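Local coordinates for spike protein P1 (Pseudoalteromonas phage pm2, PDB 2VVE) that forms the spikes at the fivefold vertices of the virion and binds the host receptor through its C-terminal part, at residues 135-140 with 179-184; 149-154 with 210-215. One frame throughout, in Å; residues are numbered along the deposited sequence. Where two conformers were deposited one is given.

Contact 1 (135-140 with 179-184); sequences VRHKSK and GSHSGY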
# COMPACT_ATOMS: atom_id res chain seq x y z
N VAL A 135 8.17 28.44 29.95
CA VAL A 135 7.66 29.66 29.35
C VAL A 135 8.49 30.86 29.80
O VAL A 135 8.76 31.04 30.99
CB VAL A 135 6.14 29.87 29.68
CG1 VAL A 135 5.63 31.14 29.07
CG2 VAL A 135 5.30 28.72 29.18
N ARG A 136 8.92 31.66 28.82
CA ARG A 136 9.75 32.82 29.11
C ARG A 136 9.03 34.10 28.71
O ARG A 136 8.69 34.32 27.54
CB ARG A 136 11.10 32.71 28.38
CG ARG A 136 12.07 33.86 28.68
CD ARG A 136 13.43 33.60 28.08
NE ARG A 136 13.99 32.37 28.61
CZ ARG A 136 14.94 31.67 28.01
NH1 ARG A 136 15.45 32.08 26.85
NH2 ARG A 136 15.38 30.54 28.57
N HIS A 137 8.80 34.95 29.70
CA HIS A 137 8.27 36.29 29.47
C HIS A 137 9.40 37.31 29.53
O HIS A 137 10.20 37.32 30.47
CB HIS A 137 7.18 36.61 30.50
CG HIS A 137 6.16 35.52 30.65
ND1 HIS A 137 5.20 35.27 29.69
CD2 HIS A 137 5.95 34.62 31.64
CE1 HIS A 137 4.44 34.26 30.09
NE2 HIS A 137 4.87 33.86 31.27
N LYS A 138 9.49 38.15 28.51
CA LYS A 138 10.48 39.23 28.49
C LYS A 138 9.85 40.46 27.86
O LYS A 138 9.42 40.43 26.70
CB LYS A 138 11.73 38.79 27.71
CG LYS A 138 12.90 39.77 27.74
CD LYS A 138 14.11 39.18 27.01
CE LYS A 138 15.35 40.03 27.16
NZ LYS A 138 15.26 41.31 26.41
N SER A 139 9.76 41.54 28.65
CA SER A 139 9.13 42.78 28.21
C SER A 139 10.08 43.99 28.19
O SER A 139 9.91 44.88 27.36
CB SER A 139 7.88 43.08 29.05
OG SER A 139 8.19 43.32 30.42
N LYS A 140 11.06 44.00 29.09
CA LYS A 140 12.01 45.12 29.23
C LYS A 140 12.75 45.45 27.93
O LYS A 140 13.59 44.68 27.48
CB LYS A 140 13.04 44.85 30.34
CG LYS A 140 12.45 44.74 31.74
CD LYS A 140 13.54 44.44 32.78
CE LYS A 140 13.04 44.63 34.21
NZ LYS A 140 13.02 46.08 34.60
N GLY A 179 4.13 41.96 35.83
CA GLY A 179 5.28 42.74 36.23
C GLY A 179 6.09 43.17 35.02
O GLY A 179 5.62 43.09 33.88
N SER A 180 7.29 43.69 35.30
CA SER A 180 8.24 44.00 34.25
C SER A 180 9.18 42.81 34.11
O SER A 180 10.00 42.54 34.99
CB SER A 180 9.01 45.28 34.58
OG SER A 180 8.10 46.35 34.81
N HIS A 181 9.05 42.10 33.00
CA HIS A 181 9.75 40.83 32.79
C HIS A 181 11.13 41.00 32.15
O HIS A 181 11.25 41.54 31.05
CB HIS A 181 8.88 39.89 31.95
CG HIS A 181 7.47 39.78 32.45
ND1 HIS A 181 7.08 38.83 33.37
CD2 HIS A 181 6.37 40.51 32.17
CE1 HIS A 181 5.80 38.97 33.63
NE2 HIS A 181 5.34 39.99 32.92
N SER A 182 12.15 40.54 32.86
CA SER A 182 13.53 40.63 32.36
C SER A 182 13.92 39.41 31.50
O SER A 182 14.92 39.46 30.78
CB SER A 182 14.52 40.86 33.51
OG SER A 182 14.30 39.98 34.60
N GLY A 183 13.13 38.35 31.59
CA GLY A 183 13.31 37.16 30.77
C GLY A 183 14.58 36.37 31.03
O GLY A 183 15.14 35.77 30.10
N TYR A 184 15.04 36.34 32.28
CA TYR A 184 16.24 35.59 32.65
C TYR A 184 15.92 34.10 32.68
O TYR A 184 14.88 33.71 33.23
CB TYR A 184 16.80 36.05 34.00
CG TYR A 184 17.22 37.51 34.08
CD1 TYR A 184 17.67 38.20 32.94
CD2 TYR A 184 17.21 38.20 35.29
CE1 TYR A 184 18.06 39.54 33.01
CE2 TYR A 184 17.60 39.54 35.37
CZ TYR A 184 18.03 40.20 34.23
OH TYR A 184 18.41 41.52 34.31
O HOH W 1 11.06 36.77 33.08
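The imidazole of H181 takes the CB of H137 over one face, 3.9 Å from CB to the ring centroid and toward the rim, a CH-pi contact; at its edge, near the ring plane, lies the OG of S139. The two imidazoles themselves sit obliquely, planes 53° apart, neither stacked nor edge-to-face. Both rings are pinned from outside: H181 NE2 to the backbone oxygen of I151, H137 through ND1 to T229 and NE2 to Y175.

Three hydrogen bonds join H181 to residues 139-140. Its O accepts from S139 N at 2.8 Å and from K140 N at 3.2 Å, the two donors arriving from opposite faces of the carbonyl plane. In return H181 N donates to S139 OG at 3.0 Å; chi1 of 64° places that hydroxyl between S139 N and C, where it meets the N-H of H181. Toward strand 129-137, one water bridges H137 O and G183 N, while G183 CA packs 3.8 Å from K138 CB. The aliphatic part of K140 runs alongside, its CD against the CB of S182, and NZ goes on to the O of D147.

The contact fastens the loop between strands 177-179 and 189-195 across the end of strand 129-137, with strand 151-160 lying against H137, S139 and H181, in a domain whose 1-4-2-3 antiparallel strand order is consistent with a jelly roll.

Contact 2 (149-154 with 210-215); sequences TSISVK and ELDYDA. With CA (calcium ion), chain C.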
# COMPACT_ATOMS: atom_id res chain seq x y z
N THR A 149 7.38 49.29 32.51
CA THR A 149 6.02 49.01 32.08
C THR A 149 5.60 47.64 32.60
O THR A 149 6.34 46.66 32.45
CB THR A 149 5.91 49.05 30.53
OG1 THR A 149 6.37 50.33 30.05
CG2 THR A 149 4.48 48.82 30.06
N SER A 150 4.43 47.58 33.24
CA SER A 150 3.90 46.34 33.78
C SER A 150 3.07 45.61 32.73
O SER A 150 2.03 46.11 32.28
CB SER A 150 3.05 46.61 35.02
OG SER A 150 3.84 47.09 36.09
N ILE A 151 3.54 44.42 32.34
CA ILE A 151 2.84 43.59 31.37
C ILE A 151 2.21 42.38 32.05
O ILE A 151 2.90 41.60 32.72
CB ILE A 151 3.79 43.14 30.22
CG1 ILE A 151 4.28 44.34 29.39
CG2 ILE A 151 3.13 42.07 29.33
CD1 ILE A 151 3.18 45.17 28.70
N SER A 152 0.89 42.23 31.88
CA SER A 152 0.19 41.04 32.36
C SER A 152 0.26 39.96 31.29
O SER A 152 0.07 40.24 30.10
CB SER A 152 -1.27 41.35 32.72
OG SER A 152 -1.34 42.22 33.84
N VAL A 153 0.55 38.74 31.73
CA VAL A 153 0.65 37.59 30.84
C VAL A 153 -0.22 36.43 31.33
O VAL A 153 -0.43 36.25 32.53
CB VAL A 153 2.12 37.09 30.65
CG1 VAL A 153 3.01 38.20 30.07
CG2 VAL A 153 2.69 36.57 31.95
N LYS A 154 -0.75 35.67 30.38
CA LYS A 154 -1.46 34.44 30.70
C LYS A 154 -1.31 33.48 29.51
O LYS A 154 -2.15 33.50 28.59
CB LYS A 154 -2.93 34.70 31.06
CG LYS A 154 -3.70 33.43 31.46
CD LYS A 154 -5.00 33.73 32.19
CE LYS A 154 -4.79 33.86 33.69
NZ LYS A 154 -6.07 34.17 34.38
N GLU A 210 -3.37 37.24 26.80
CA GLU A 210 -3.56 38.55 27.42
C GLU A 210 -2.87 39.59 26.56
O GLU A 210 -1.65 39.53 26.36
CB GLU A 210 -3.02 38.55 28.86
CG GLU A 210 -3.20 39.86 29.62
CD GLU A 210 -4.63 40.13 30.03
OE1 GLU A 210 -5.34 39.17 30.42
OE2 GLU A 210 -5.04 41.31 29.97
N LEU A 211 -3.65 40.53 26.03
CA LEU A 211 -3.12 41.66 25.30
C LEU A 211 -3.18 42.88 26.23
O LEU A 211 -4.25 43.45 26.44
CB LEU A 211 -3.91 41.89 23.99
CG LEU A 211 -3.54 43.07 23.08
CD1 LEU A 211 -2.08 43.02 22.64
CD2 LEU A 211 -4.45 43.12 21.88
N ASP A 212 -2.04 43.23 26.81
CA ASP A 212 -1.96 44.25 27.86
C ASP A 212 -2.18 45.63 27.26
O ASP A 212 -1.63 45.96 26.21
CB ASP A 212 -0.60 44.15 28.57
CG ASP A 212 -0.53 45.02 29.81
OD1 ASP A 212 -0.48 46.26 29.68
OD2 ASP A 212 -0.50 44.47 30.94
N TYR A 213 -2.99 46.44 27.94
CA TYR A 213 -3.30 47.81 27.53
C TYR A 213 -2.04 48.62 27.21
O TYR A 213 -2.00 49.36 26.22
CB TYR A 213 -4.13 48.50 28.62
CG TYR A 213 -4.35 49.98 28.42
CD1 TYR A 213 -5.35 50.45 27.56
CD2 TYR A 213 -3.57 50.92 29.10
CE1 TYR A 213 -5.55 51.81 27.38
CE2 TYR A 213 -3.77 52.29 28.93
CZ TYR A 213 -4.76 52.73 28.07
OH TYR A 213 -4.96 54.08 27.89
N ASP A 214 -1.02 48.46 28.06
CA ASP A 214 0.23 49.20 27.94
C ASP A 214 1.02 48.84 26.68
O ASP A 214 1.68 49.70 26.10
CB ASP A 214 1.09 48.98 29.18
CG ASP A 214 0.42 49.48 30.45
OD1 ASP A 214 -0.09 50.62 30.48
OD2 ASP A 214 0.39 48.72 31.44
N ALA A 215 0.92 47.58 26.27
CA ALA A 215 1.54 47.08 25.04
C ALA A 215 0.86 47.69 23.82
O ALA A 215 1.53 48.03 22.85
CB ALA A 215 1.49 45.55 24.99
CA CA C . -0.21 46.63 32.18
O HOH W 2 2.62 49.76 33.33
O HOH W 3 0.90 39.84 27.59
O HOH W 4 -0.26 45.22 33.71
O HOH W 5 -2.56 47.07 32.03
O HOH W 6 -0.36 47.94 34.17
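Three residues from the two segments close on one calcium ion: S150 through its backbone O at 2.3 Å, D212 through both carboxylate oxygens, OD1 and OD2, each 2.5 Å from the metal, and D214 through OD2 alone at 2.3 Å. Three waters bring the count to seven ligands. Protein oxygens are drawn close together as a result, and the calcium charge presumably offsets the repulsion between the carboxylates and the S150 carbonyl.

Further bonds steady the D212 carboxylate. D212 OD2 also accepts from S152 N at 2.8 Å, a nearly straight bond (167°) arriving on the anti side, 31° out of the carboxylate plane. Its other oxygen, OD1, takes the N-H of D214 at 2.8 Å on the anti lone pair. That second bond is a capping bond: D212 is the N-cap residue of helix 213-219, so one carboxylate both chelates the ion and caps the helix, while D214 coordinates from the first turn. With CG anti to the backbone N (chi1 -171°), the D212 carboxylate reaches across to strand 151-160. A water accepting from S150 N and donating to D214 OD2 ties the strand side to the helix side once more.

Apolar groups back this shell. T149 CG2 lies 3.5 Å from D214 CB, while T149 OG1 is hydrogen-bonded to E218 OE2 farther along the helix; I151 CD1 lies against CB and CG of D212 and touches A215 CB. One of the metal waters is within 3.2 Å of S152 OG, whose hydroxyl is also bonded to T178 OG1. Beyond the site, the CG of E210 rests against S152 O, and another water donates to both S152 O and E210 O.

How the contacts relate
Contacts 1 and 2 lie about 11 Å apart, centre to centre, both within the Phage PM2 spike protein P1 family region. Their segments alternate along the chain: 135-140, 149-154, 179-184, then 210-215. Strand 129-137 belongs to a four-stranded antiparallel sheet and strand 151-160, next along the chain, to another antiparallel sheet. The two contacts meet at 149-154: G179 O is 2.9 Å from I151 N and H181 NE2 is 2.9 Å from I151 O, both probable hydrogen bonds, while V153 CG2 packs against H137 CE1. Strand 151-160, with calcium ligand S150 just before it, lies between loop 179-184 and the start of helix 213-219, probably within the C-terminal receptor-binding part of the spike.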